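Cell division control protein (PDB 6RPP) is an intein of the HINT fold that probably excises itself from its MCM helicase precursor and joins the flanking protein segments. Local coordinates at residues E26-E31 / N69-R74; I49-Y54 / Y148-P153; M80-V83 / K89-R92; F99-E104 / R113-G118; T123-G126 / W131-V134. The protein carries 2 engineered substitutions. All blocks are in the same frame, centred on the assembly; numbering follows the deposited sequence. Where two conformers were deposited one is given.

Contact 1. Residues E26-E31 / N69-R74; sequences ERAIEE and NIAWKR
Glu26 and Lys73 carry the polar part of this contact, a salt bridge between a helix and the strand beneath it. Lys73 NZ gives a hydrogen bond to Glu26 OE1 at 2.9 Å, received on the syn lone pair of that oxygen, the side facing its twin. A second, weak bond runs from Lys73 NZ to Glu26 OE2 at 3.1 Å, so the ammonium group straddles the two carboxylate oxygens. The better partner of OE2 is the hydroxyl of Tyr148, which leaves each oxygen with a sound bond of its own. On the lysine side the ammonium also takes part in a cation-pi contact with Trp146, so that an aromatic ring and a carboxylate probably both help to balance the positive charge. Shape explains the meeting: the glutamate chain is bent (chi2 -66°), whereas Lys73 runs out straight from a CG anti to its backbone N (chi1 169°), and the two chains cross at about a right angle.

The apolar part lies further along the helix. Ala28 CB meets Ala71 CB at 4.1 Å, two small side chains that let helix and strand approach to 8.3 Å between axes. Ile29 CD1 lies 4.4 Å from Lys73 CB, covering the aliphatic root of the lysine, while Ile49 of the adjoining strand touches both alanines. With N-to-C directions 97° apart, segment 26-31 lies almost squarely across segment 69-74. This is a helix packed crosswise on one face of an antiparallel sheet, within the mostly beta HINT fold of inteins.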
# COMPACT_ATOMS: atom_id res chain seq x y z
N GLU A 26 5.16 11.77 6.02
CA GLU A 26 5.16 13.16 6.46
C GLU A 26 6.54 13.59 6.93
O GLU A 26 6.92 14.75 6.71
CB GLU A 26 4.13 13.35 7.56
CG GLU A 26 2.69 13.16 7.08
CD GLU A 26 2.21 14.22 6.08
OE1 GLU A 26 2.90 15.26 5.84
OE2 GLU A 26 1.08 14.02 5.57
N ARG A 27 7.32 12.69 7.55
CA ARG A 27 8.67 13.07 7.95
C ARG A 27 9.53 13.37 6.74
O ARG A 27 10.36 14.30 6.76
CB ARG A 27 9.30 11.96 8.80
CG ARG A 27 10.73 12.24 9.28
CD ARG A 27 11.28 10.99 9.98
NE ARG A 27 12.71 11.05 10.24
CZ ARG A 27 13.24 11.05 11.45
NH1 ARG A 27 12.45 11.02 12.52
NH2 ARG A 27 14.56 11.11 11.62
N ALA A 28 9.36 12.58 5.68
CA ALA A 28 10.16 12.78 4.48
C ALA A 28 9.76 14.07 3.79
O ALA A 28 10.62 14.80 3.26
CB ALA A 28 9.98 11.59 3.54
N ILE A 29 8.46 14.36 3.79
CA ILE A 29 7.95 15.61 3.22
C ILE A 29 8.49 16.81 3.99
O ILE A 29 8.94 17.81 3.40
CB ILE A 29 6.41 15.61 3.21
CG1 ILE A 29 5.86 14.49 2.33
CG2 ILE A 29 5.87 16.97 2.77
CD1 ILE A 29 6.01 14.71 0.89
N GLU A 30 8.46 16.74 5.31
CA GLU A 30 8.94 17.88 6.11
C GLU A 30 10.42 18.16 5.83
O GLU A 30 10.83 19.32 5.69
CB GLU A 30 8.72 17.59 7.59
CG GLU A 30 9.00 18.77 8.49
CD GLU A 30 8.67 18.48 9.96
OE1 GLU A 30 8.38 17.30 10.29
OE2 GLU A 30 8.73 19.42 10.78
N GLU A 31 11.24 17.12 5.70
CA GLU A 31 12.65 17.35 5.47
C GLU A 31 12.88 17.91 4.07
O GLU A 31 13.70 18.83 3.90
CB GLU A 31 13.40 16.03 5.67
CG GLU A 31 14.89 16.15 5.60
CD GLU A 31 15.58 14.88 6.04
OE1 GLU A 31 15.83 14.71 7.25
OE2 GLU A 31 15.85 14.06 5.16
N ASN A 69 12.09 4.26 -2.41
CA ASN A 69 12.90 5.48 -2.61
C ASN A 69 12.10 6.76 -2.84
O ASN A 69 12.72 7.84 -2.91
CB ASN A 69 13.92 5.26 -3.75
CG ASN A 69 13.27 5.00 -5.12
OD1 ASN A 69 12.13 4.69 -5.21
ND2 ASN A 69 14.05 5.15 -6.20
N ILE A 70 10.77 6.70 -2.94
CA ILE A 70 9.96 7.92 -3.00
C ILE A 70 8.74 7.75 -2.09
O ILE A 70 8.10 6.69 -2.06
CB ILE A 70 9.48 8.22 -4.44
CG1 ILE A 70 10.64 8.41 -5.42
CG2 ILE A 70 8.51 9.42 -4.46
CD1 ILE A 70 11.26 9.76 -5.35
N ALA A 71 8.45 8.82 -1.34
CA ALA A 71 7.29 8.94 -0.47
C ALA A 71 6.28 9.88 -1.12
O ALA A 71 6.65 10.97 -1.59
CB ALA A 71 7.70 9.50 0.89
N TRP A 72 5.01 9.47 -1.14
CA TRP A 72 3.93 10.18 -1.80
C TRP A 72 2.86 10.58 -0.81
O TRP A 72 2.41 9.76 -0.02
CB TRP A 72 3.27 9.28 -2.85
CG TRP A 72 3.99 9.19 -4.07
CD1 TRP A 72 4.82 8.16 -4.49
CD2 TRP A 72 4.03 10.17 -5.10
NE1 TRP A 72 5.35 8.47 -5.71
CE2 TRP A 72 4.87 9.68 -6.12
CE3 TRP A 72 3.40 11.40 -5.28
CZ2 TRP A 72 5.10 10.39 -7.29
CZ3 TRP A 72 3.63 12.10 -6.44
CH2 TRP A 72 4.47 11.60 -7.43
N LYS A 73 2.43 11.84 -0.87
CA LYS A 73 1.32 12.34 -0.07
C LYS A 73 0.32 12.96 -1.03
O LYS A 73 0.68 13.90 -1.73
CB LYS A 73 1.81 13.42 0.90
CG LYS A 73 0.72 14.25 1.66
CD LYS A 73 1.33 15.32 2.49
CE LYS A 73 0.29 16.10 3.42
NZ LYS A 73 1.00 16.91 4.33
N ARG A 74 -0.92 12.49 -1.03
CA ARG A 74 -1.88 12.94 -2.02
C ARG A 74 -3.19 13.32 -1.33
O ARG A 74 -3.55 12.77 -0.29
CB ARG A 74 -2.16 11.88 -3.12
CG ARG A 74 -0.91 11.52 -3.94
CD ARG A 74 -1.29 10.99 -5.33
NE ARG A 74 -0.26 10.10 -5.89
CZ ARG A 74 0.53 10.43 -6.90
NH1 ARG A 74 0.40 11.61 -7.49
NH2 ARG A 74 1.44 9.56 -7.34

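Contact 2. Residues I49-Y54 / Y148-P153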
# COMPACT_ATOMS: atom_id res chain seq x y z
N ILE A 49 13.06 9.16 -0.06
CA ILE A 49 13.28 8.37 1.15
C ILE A 49 14.27 7.27 0.83
O ILE A 49 14.60 7.01 -0.34
CB ILE A 49 12.02 7.68 1.71
CG1 ILE A 49 11.33 6.92 0.60
CG2 ILE A 49 11.11 8.60 2.38
CD1 ILE A 49 10.13 6.08 1.14
N ASP A 50 14.77 6.61 1.90
CA ASP A 50 15.63 5.44 1.78
C ASP A 50 15.32 4.47 2.92
O ASP A 50 15.96 4.50 3.97
CB ASP A 50 17.11 5.86 1.78
CG ASP A 50 18.07 4.70 1.58
OD1 ASP A 50 17.66 3.56 1.29
OD2 ASP A 50 19.30 4.96 1.66
N ILE A 51 14.36 3.58 2.71
CA ILE A 51 13.98 2.65 3.76
C ILE A 51 13.90 1.25 3.16
O ILE A 51 13.90 1.07 1.95
CB ILE A 51 12.63 3.05 4.40
CG1 ILE A 51 11.52 2.92 3.39
CG2 ILE A 51 12.68 4.48 4.89
CD1 ILE A 51 10.19 3.24 3.98
N GLU A 52 13.92 0.26 4.04
CA GLU A 52 13.91 -1.14 3.65
C GLU A 52 12.52 -1.69 3.96
O GLU A 52 12.05 -1.58 5.10
CB GLU A 52 15.00 -1.91 4.39
CG GLU A 52 15.13 -3.34 3.96
CD GLU A 52 16.27 -4.03 4.65
OE1 GLU A 52 17.19 -4.50 3.95
OE2 GLU A 52 16.27 -4.07 5.90
N VAL A 53 11.85 -2.24 2.95
CA VAL A 53 10.51 -2.80 3.13
C VAL A 53 10.64 -4.26 2.77
O VAL A 53 11.73 -4.70 2.36
CB VAL A 53 9.48 -2.10 2.25
CG1 VAL A 53 9.31 -0.63 2.73
CG2 VAL A 53 9.87 -2.23 0.80
N TYR A 54 9.53 -5.00 2.87
CA TYR A 54 9.45 -6.37 2.36
C TYR A 54 8.53 -6.36 1.15
O TYR A 54 7.44 -5.78 1.20
CB TYR A 54 8.91 -7.34 3.43
CG TYR A 54 9.92 -7.64 4.50
CD1 TYR A 54 10.95 -8.56 4.27
CD2 TYR A 54 9.87 -7.01 5.74
CE1 TYR A 54 11.88 -8.82 5.23
CE2 TYR A 54 10.78 -7.29 6.71
CZ TYR A 54 11.78 -8.20 6.45
OH TYR A 54 12.70 -8.49 7.41
N TYR A 148 -1.57 8.06 1.20
CA TYR A 148 -0.11 7.90 1.19
C TYR A 148 0.32 6.72 0.32
O TYR A 148 -0.38 5.72 0.19
CB TYR A 148 0.38 7.67 2.60
CG TYR A 148 0.08 8.88 3.49
CD1 TYR A 148 0.95 9.94 3.49
CD2 TYR A 148 -1.09 8.95 4.27
CE1 TYR A 148 0.68 11.04 4.25
CE2 TYR A 148 -1.37 10.08 5.07
CZ TYR A 148 -0.46 11.11 5.03
OH TYR A 148 -0.76 12.21 5.80
N ASP A 149 1.54 6.79 -0.18
CA ASP A 149 2.04 5.66 -0.96
C ASP A 149 3.56 5.72 -0.90
O ASP A 149 4.14 6.72 -0.49
CB ASP A 149 1.55 5.74 -2.40
CG ASP A 149 1.80 4.48 -3.20
OD1 ASP A 149 1.88 3.39 -2.57
OD2 ASP A 149 1.90 4.63 -4.44
N LEU A 150 4.19 4.62 -1.33
CA LEU A 150 5.64 4.54 -1.44
C LEU A 150 5.97 4.01 -2.81
O LEU A 150 5.17 3.29 -3.41
CB LEU A 150 6.28 3.61 -0.42
CG LEU A 150 5.96 3.97 1.02
CD1 LEU A 150 6.37 2.77 1.85
CD2 LEU A 150 6.68 5.19 1.42
N GLN A 151 7.14 4.35 -3.33
CA GLN A 151 7.63 3.73 -4.56
C GLN A 151 8.66 2.66 -4.23
O GLN A 151 9.61 2.92 -3.50
CB GLN A 151 8.24 4.75 -5.51
CG GLN A 151 8.85 4.07 -6.73
CD GLN A 151 9.41 5.03 -7.74
OE1 GLN A 151 8.69 5.53 -8.60
NE2 GLN A 151 10.71 5.32 -7.62
N VAL A 152 8.48 1.46 -4.80
CA VAL A 152 9.41 0.36 -4.57
C VAL A 152 9.92 -0.14 -5.92
O VAL A 152 9.24 -0.95 -6.59
CB VAL A 152 8.78 -0.80 -3.79
CG1 VAL A 152 9.86 -1.88 -3.50
CG2 VAL A 152 8.20 -0.27 -2.42
N PRO A 153 11.11 0.26 -6.34
CA PRO A 153 11.57 -0.12 -7.67
C PRO A 153 11.63 -1.62 -7.82
O PRO A 153 12.10 -2.33 -6.94
CB PRO A 153 12.97 0.50 -7.75
CG PRO A 153 12.79 1.74 -6.89
CD PRO A 153 11.95 1.30 -5.74
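No flat group lies between the segments: Ile49 and Leu150 meet through methyls, and the side chain of Phe158, from strand 157-160, touches both Leu150 and Val53. The Tyr148 ring turns instead to Tyr7, their planes at about 90°, and the contact itself is made by branched aliphatic chains alone.

Ile49 CD1 and Leu150 CD2 approach to 3.6 Å, the closest meeting between the segments, with the two side chains crossing at about a right angle. CG1 of Ile49 is held between its backbone N and carbonyl carbon (chi1 50°), and an extended chi2 of 174° then carries CD1 on to the leucine methyl. The other methyl of Leu150 turns to a second isoleucine, CD1 to Ile51 CD1 at 4.4 Å, so one leucine spreads its fork over two residues of the facing strand. Further along, Val53 CG2 and Val152 CG2 meet methyl to methyl at 4.1 Å, their side chains obliquely inclined.

No hydrogen bond joins segment 49-54 to segment 148-153, and the register says why: the CA atoms of Ile49 and Leu150 are 8.9 Å apart, a gap occupied by strand 63-75. The backbone bonds of Ile49 and Val53 go to that middle strand, at Asn69 and Ala66, while the side chains reach over it. Helix 21-35 adds Ile24 against Ile51. The arrangement is packing between second-neighbour strands, and the loop that follows the second of them, on one face of an antiparallel sheet, part of the hydrophobic interior of the HINT fold.

Contact 3. Residues M80-V83 / K89-R92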
# COMPACT_ATOMS: atom_id res chain seq x y z
N MET A 80 -13.47 6.45 0.30
CA MET A 80 -12.42 5.45 0.50
C MET A 80 -13.06 4.07 0.70
O MET A 80 -14.27 3.94 0.82
CB MET A 80 -11.52 5.79 1.72
CG MET A 80 -10.74 7.14 1.68
SD MET A 80 -9.25 6.91 0.68
CE MET A 80 -8.23 5.91 1.82
N MET A 81 -12.22 3.01 0.67
CA MET A 81 -12.72 1.65 0.81
C MET A 81 -11.98 0.94 1.92
O MET A 81 -10.75 0.96 1.96
CB MET A 81 -12.57 0.81 -0.48
CG MET A 81 -13.22 1.34 -1.72
SD MET A 81 -14.92 0.89 -1.55
CE MET A 81 -15.55 1.33 -3.17
N LEU A 82 -12.71 0.24 2.77
CA LEU A 82 -12.12 -0.66 3.75
C LEU A 82 -12.22 -2.05 3.16
O LEU A 82 -13.32 -2.52 2.87
CB LEU A 82 -12.85 -0.56 5.10
CG LEU A 82 -12.69 -1.73 6.07
CD1 LEU A 82 -11.24 -1.77 6.55
CD2 LEU A 82 -13.68 -1.60 7.23
N VAL A 83 -11.09 -2.73 3.06
CA VAL A 83 -11.02 -4.07 2.47
C VAL A 83 -10.68 -5.02 3.58
O VAL A 83 -9.71 -4.79 4.31
CB VAL A 83 -9.98 -4.13 1.36
CG1 VAL A 83 -9.81 -5.58 0.82
CG2 VAL A 83 -10.38 -3.19 0.28
N LYS A 89 -7.13 -9.86 7.49
CA LYS A 89 -6.37 -8.66 7.17
C LYS A 89 -7.33 -7.52 6.87
O LYS A 89 -8.44 -7.77 6.37
CB LYS A 89 -5.42 -8.92 5.99
CG LYS A 89 -4.49 -10.13 6.20
CD LYS A 89 -3.76 -10.02 7.53
CE LYS A 89 -2.59 -11.04 7.63
NZ LYS A 89 -3.02 -12.47 7.74
N ARG A 90 -6.97 -6.28 7.23
CA ARG A 90 -7.85 -5.13 7.02
C ARG A 90 -6.99 -3.98 6.49
O ARG A 90 -5.89 -3.75 7.02
CB ARG A 90 -8.49 -4.69 8.33
CG ARG A 90 -9.42 -5.70 9.00
CD ARG A 90 -9.74 -5.24 10.42
NE ARG A 90 -11.17 -5.09 10.66
CZ ARG A 90 -11.82 -3.93 10.63
NH1 ARG A 90 -11.17 -2.80 10.38
NH2 ARG A 90 -13.13 -3.90 10.87
N ILE A 91 -7.47 -3.24 5.48
CA ILE A 91 -6.69 -2.08 5.03
C ILE A 91 -7.69 -1.07 4.45
O ILE A 91 -8.70 -1.45 3.85
CB ILE A 91 -5.61 -2.50 4.00
CG1 ILE A 91 -4.66 -1.31 3.69
CG2 ILE A 91 -6.28 -3.08 2.71
CD1 ILE A 91 -3.43 -1.73 2.93
N ARG A 92 -7.37 0.22 4.57
CA ARG A 92 -8.21 1.30 4.05
C ARG A 92 -7.46 1.95 2.91
O ARG A 92 -6.30 2.39 3.11
CB ARG A 92 -8.55 2.30 5.17
CG ARG A 92 -9.40 1.68 6.30
CD ARG A 92 -9.82 2.64 7.32
NE ARG A 92 -10.57 2.00 8.41
CZ ARG A 92 -11.89 1.85 8.47
NH1 ARG A 92 -12.68 2.33 7.51
NH2 ARG A 92 -12.43 1.24 9.53
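Ile91 O accepts the backbone N of Val83 at 2.8 Å in an almost straight bond, 175° at the hydrogen, and is also approached by Leu82 CA at 3.5 Å in a CA-H...O contact. The return bond, Ile91 N to Val83 O, is 3.0 Å long and more bent, 153° at the hydrogen; Arg90 CA closes on the same Val83 O at 3.3 Å. Each carbonyl oxygen is therefore met by one N-H and one CA-H.

Val83 with Ile91 is the hydrogen-bonded pair and Leu82 with Arg92 the non-hydrogen-bonded pair of an antiparallel beta hairpin, strands 80-85 and 90-93, at the border of the six-stranded sheet of this HINT-fold protein. The two pairs use opposite faces. On one, Val83 CB packs on Ile91 CG2 at 4.1 Å, and both residues also touch Phe99.

On the other face the long Arg92 chain, extended from CG to NE, lays its guanidinium flat against Leu82. Leu82 CD1 sits over the centre of that group, 4.1 Å above its plane, while Leu82 CB comes to 3.8 Å from Arg92 NH1. Leu82 has its CG anti to the backbone N (chi1 160°), a placing that brings the fork of the leucine against the face of the guanidinium. The guanidinium also makes a cation-pi contact with Tyr140. Shortening Arg92 to an alanine would probably uncover the Leu82 methyls and leave the Tyr140 ring without its cation. Farther out, the guanidinium of Arg90 reaches Leu82 CD1 obliquely through NH1, and Lys89 NZ hydrogen-bonds to Ile124 O.

Contact 4. Residues F99-E104 / R113-G118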
# COMPACT_ATOMS: atom_id res chain seq x y z
N PHE A 99 -5.01 -4.20 -6.26
CA PHE A 99 -4.58 -5.37 -5.53
C PHE A 99 -4.17 -6.44 -6.52
O PHE A 99 -4.71 -6.51 -7.61
CB PHE A 99 -5.71 -5.93 -4.63
CG PHE A 99 -5.99 -5.10 -3.44
CD1 PHE A 99 -6.80 -3.97 -3.57
CD2 PHE A 99 -5.54 -5.44 -2.21
CE1 PHE A 99 -7.08 -3.16 -2.46
CE2 PHE A 99 -5.78 -4.64 -1.09
CZ PHE A 99 -6.57 -3.51 -1.20
N PHE A 100 -3.16 -7.22 -6.15
CA PHE A 100 -2.85 -8.46 -6.84
C PHE A 100 -3.94 -9.49 -6.56
O PHE A 100 -4.19 -9.82 -5.40
CB PHE A 100 -1.51 -9.01 -6.35
CG PHE A 100 -0.39 -8.00 -6.43
CD1 PHE A 100 0.21 -7.71 -7.64
CD2 PHE A 100 0.03 -7.34 -5.29
CE1 PHE A 100 1.24 -6.78 -7.72
CE2 PHE A 100 1.04 -6.40 -5.36
CZ PHE A 100 1.65 -6.12 -6.55
N VAL A 101 -4.57 -10.03 -7.62
CA VAL A 101 -5.61 -11.04 -7.46
C VAL A 101 -5.21 -12.28 -8.23
O VAL A 101 -4.92 -12.21 -9.43
CB VAL A 101 -7.00 -10.55 -7.94
CG1 VAL A 101 -8.01 -11.69 -7.85
CG2 VAL A 101 -7.45 -9.37 -7.08
N LEU A 102 -5.26 -13.42 -7.57
CA LEU A 102 -4.98 -14.68 -8.22
C LEU A 102 -6.29 -15.27 -8.71
O LEU A 102 -7.15 -15.64 -7.91
CB LEU A 102 -4.30 -15.63 -7.25
CG LEU A 102 -4.09 -17.06 -7.75
CD1 LEU A 102 -3.03 -17.12 -8.85
CD2 LEU A 102 -3.73 -17.97 -6.58
N GLU A 103 -6.46 -15.36 -10.03
CA GLU A 103 -7.71 -15.88 -10.56
C GLU A 103 -7.36 -16.87 -11.65
O GLU A 103 -6.67 -16.52 -12.62
CB GLU A 103 -8.60 -14.75 -11.07
CG GLU A 103 -10.08 -15.01 -10.90
CD GLU A 103 -10.90 -13.75 -11.04
OE1 GLU A 103 -11.47 -13.28 -10.03
OE2 GLU A 103 -10.98 -13.22 -12.17
N GLU A 104 -7.79 -18.13 -11.47
CA GLU A 104 -7.57 -19.22 -12.40
C GLU A 104 -6.11 -19.29 -12.85
O GLU A 104 -5.78 -19.26 -14.04
CB GLU A 104 -8.52 -19.12 -13.60
CG GLU A 104 -10.00 -19.29 -13.22
CD GLU A 104 -10.87 -18.15 -13.73
OE1 GLU A 104 -12.11 -18.32 -13.79
OE2 GLU A 104 -10.32 -17.08 -14.07
N ARG A 113 -12.29 -0.91 -5.80
CA ARG A 113 -13.72 -0.78 -6.08
C ARG A 113 -14.25 -1.84 -7.03
O ARG A 113 -15.47 -1.94 -7.19
CB ARG A 113 -14.02 0.60 -6.67
CG ARG A 113 -13.45 0.87 -8.06
CD ARG A 113 -13.81 2.29 -8.50
NE ARG A 113 -13.16 2.63 -9.77
CZ ARG A 113 -13.03 3.87 -10.23
NH1 ARG A 113 -13.51 4.89 -9.53
NH2 ARG A 113 -12.43 4.08 -11.40
N ASP A 114 -13.36 -2.61 -7.67
CA ASP A 114 -13.76 -3.71 -8.56
C ASP A 114 -13.63 -5.08 -7.89
O ASP A 114 -14.02 -6.09 -8.50
CB ASP A 114 -12.88 -3.69 -9.83
CG ASP A 114 -13.01 -2.39 -10.63
OD1 ASP A 114 -13.92 -1.60 -10.34
OD2 ASP A 114 -12.19 -2.16 -11.55
N LEU A 115 -13.10 -5.13 -6.66
CA LEU A 115 -12.98 -6.40 -5.93
C LEU A 115 -14.34 -6.96 -5.56
O LEU A 115 -15.28 -6.22 -5.24
CB LEU A 115 -12.21 -6.22 -4.64
CG LEU A 115 -10.72 -5.94 -4.67
CD1 LEU A 115 -10.31 -5.66 -3.23
CD2 LEU A 115 -9.99 -7.14 -5.14
N GLU A 116 -14.42 -8.27 -5.62
CA GLU A 116 -15.62 -8.97 -5.21
C GLU A 116 -15.27 -9.90 -4.06
O GLU A 116 -14.13 -10.37 -3.96
CB GLU A 116 -16.24 -9.77 -6.37
CG GLU A 116 -16.48 -8.94 -7.63
CD GLU A 116 -17.79 -8.15 -7.61
OE1 GLU A 116 -18.83 -8.72 -7.20
OE2 GLU A 116 -17.77 -6.97 -8.02
N GLU A 117 -16.25 -10.17 -3.21
CA GLU A 117 -16.03 -11.18 -2.19
C GLU A 117 -15.62 -12.50 -2.82
O GLU A 117 -16.23 -12.96 -3.80
CB GLU A 117 -17.29 -11.35 -1.34
CG GLU A 117 -17.67 -10.02 -0.71
CD GLU A 117 -18.91 -10.09 0.17
OE1 GLU A 117 -19.45 -11.21 0.38
OE2 GLU A 117 -19.31 -9.00 0.66
N GLY A 118 -14.57 -13.11 -2.24
CA GLY A 118 -13.99 -14.34 -2.75
C GLY A 118 -12.74 -14.14 -3.59
O GLY A 118 -11.98 -15.11 -3.78
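Leu115 is the residue round which this contact is built: it lies in the loop between strands 106-111 and 120-125 and packs its side chain against strand 98-103, joining the loop to the six-stranded sheet of the HINT fold. Its two methyls divide the work between Phe99 and Val101, residues two apart on the strand whose side chains both turn to the loop.

CD1 of Leu115 lies over one face of the Phe99 ring, displaced toward one side, so that Phe99 CD1 is 3.9 Å away and Phe99 CE1 4.2 Å. The leucine approaches the phenylalanine at about a right angle. The backbones stay well apart, with 8.5 Å between the CA atoms of Phe99 and Leu115, and no hydrogen bond joins the segments; side chains alone bridge the gap.

All three residues are buried. Leu115 also touches Val83, Val134 and Ile137 of the surrounding strands, and Phe99 reaches Val83, joining the loop to the same apolar interior. The Phe99 ring makes an edge-to-face contact with His97, probably the histidine of the TXXH motif in intein block B. The loop is further fixed by a backbone hydrogen bond between Gly118 and Val134.

With CG of Leu115 anti to the carbonyl carbon (chi1 -70°) and an extended chi2 of 174°, the second methyl faces the valine: the two chains pass in opposite directions, and Leu115 CD2 stops 3.9 Å from Val101 CG2.

Contact 5. Residues T123-G126 / W131-V134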
# COMPACT_ATOMS: atom_id res chain seq x y z
N THR A 123 -1.25 -12.00 0.72
CA THR A 123 -1.12 -11.64 2.14
C THR A 123 -0.00 -12.46 2.75
O THR A 123 0.57 -13.36 2.12
CB THR A 123 -2.41 -11.92 2.92
OG1 THR A 123 -2.62 -13.35 3.06
CG2 THR A 123 -3.63 -11.28 2.27
N ILE A 124 0.30 -12.18 4.01
CA ILE A 124 1.12 -13.07 4.82
C ILE A 124 0.26 -13.69 5.91
O ILE A 124 -0.64 -13.04 6.47
CB ILE A 124 2.29 -12.25 5.41
CG1 ILE A 124 3.43 -13.21 5.74
CG2 ILE A 124 1.88 -11.36 6.61
CD1 ILE A 124 4.35 -13.38 4.52
N GLU A 125 0.50 -14.96 6.19
CA GLU A 125 -0.14 -15.64 7.33
C GLU A 125 0.99 -16.20 8.18
O GLU A 125 1.70 -17.10 7.77
CB GLU A 125 -1.14 -16.73 6.88
CG GLU A 125 -2.53 -16.09 6.51
CD GLU A 125 -3.49 -17.01 5.77
OE1 GLU A 125 -3.29 -18.24 5.85
OE2 GLU A 125 -4.46 -16.50 5.10
N GLY A 126 1.19 -15.63 9.36
CA GLY A 126 2.39 -15.93 10.13
C GLY A 126 3.63 -15.46 9.36
O GLY A 126 3.87 -14.25 9.30
N TRP A 131 -2.70 -16.70 -0.40
CA TRP A 131 -3.74 -16.08 -1.22
C TRP A 131 -5.05 -16.15 -0.43
O TRP A 131 -5.58 -17.24 -0.16
CB TRP A 131 -3.87 -16.76 -2.59
CG TRP A 131 -2.65 -16.48 -3.42
CD1 TRP A 131 -1.59 -17.32 -3.64
CD2 TRP A 131 -2.38 -15.29 -4.16
NE1 TRP A 131 -0.68 -16.72 -4.45
CE2 TRP A 131 -1.13 -15.48 -4.81
CE3 TRP A 131 -3.06 -14.10 -4.36
CZ2 TRP A 131 -0.56 -14.50 -5.61
CZ3 TRP A 131 -2.49 -13.12 -5.16
CH2 TRP A 131 -1.25 -13.33 -5.76
N ASP A 132 -5.62 -14.98 -0.12
CA ASP A 132 -6.62 -14.85 0.93
C ASP A 132 -7.88 -14.20 0.36
O ASP A 132 -7.82 -13.06 -0.13
CB ASP A 132 -6.00 -14.01 2.07
CG ASP A 132 -6.88 -13.87 3.27
OD1 ASP A 132 -7.98 -14.45 3.32
OD2 ASP A 132 -6.42 -13.11 4.18
N GLU A 133 -9.01 -14.90 0.42
CA GLU A 133 -10.27 -14.37 -0.11
C GLU A 133 -10.67 -13.06 0.53
O GLU A 133 -10.74 -12.94 1.77
CB GLU A 133 -11.41 -15.38 0.09
CG GLU A 133 -11.16 -16.65 -0.71
CD GLU A 133 -12.29 -17.65 -0.60
OE1 GLU A 133 -13.38 -17.28 -0.11
OE2 GLU A 133 -12.10 -18.81 -1.02
N VAL A 134 -11.02 -12.08 -0.31
CA VAL A 134 -11.71 -10.92 0.25
C VAL A 134 -13.04 -11.36 0.88
O VAL A 134 -13.80 -12.17 0.31
CB VAL A 134 -11.93 -9.88 -0.87
CG1 VAL A 134 -12.82 -8.71 -0.37
CG2 VAL A 134 -10.61 -9.37 -1.39
O HOH W 1 -4.14 -13.59 5.35
O HOH W 2 -5.65 -17.86 3.22
O HOH W 3 -7.37 -17.25 4.46
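Thr123 and Asp132 make the direct van der Waals contact: Thr123 OG1 and CG2 each lie 3.6 Å from Asp132 CB, the threonine fork seated astride that methylene while the two side chains cross at about a right angle. No direct hydrogen bond links the segments.

Water supplies the polar bridges. One molecule lies 2.8 Å from Thr123 OG1 and 2.6 Å from Asp132 OD2, and reaches Glu125 OE2 as well; its two protons can serve at most two of these three acceptors at a time. Another water links Glu125 OE2 with Asp132 OD1, both at 3.1 Å. Glu125 was modelled in two conformers, so its share in these bridges holds for one of them.

Charge is the third element. Glu125 OE2 and Asp132 OD2 stand 4.0 Å apart, carboxylate planes 83° to each other, a like-charged pair that the waters between them and the nearby Lys89 probably ease. Asp132 is well supplied besides, OD2 by the hydroxyl of Thr85 and OD1 by the backbone N of Gly87. The threonine hydroxyl, set between its backbone N and carbonyl carbon (chi1 70°), bonds to Ser130 O. A valine here, lacking the hydroxyl, would probably leave Ser130 O short of a donor and the bridging water less firmly held.

Strands 120-125 and 128-140 pair through backbone bonds such as Thr123 with Ser130, and the whole is a beta hairpin of the HINT fold with a water-bridged acidic pair near its turn.

In the fold
From the N terminus, helix 21-35 opens contact 1, which closes when strand 63-75 passes beneath it. Before that closure contact 2 has begun on strand 44-56, so the two cross; they touch and share the four-stranded sheet. Contact 2 closes only at residues 148-153, and contacts 3, 4 and 5 all nest in its long loop, following one another in series. Contact 3 is a hairpin, contact 4 packs loop 113-118 on strand 98-103, and contact 5 is a second hairpin; the three touch one another and all reach the six-stranded sheet. Contacts 1 and 4 lie on opposite sides of the chain's centre, about 30 Å apart between their centres.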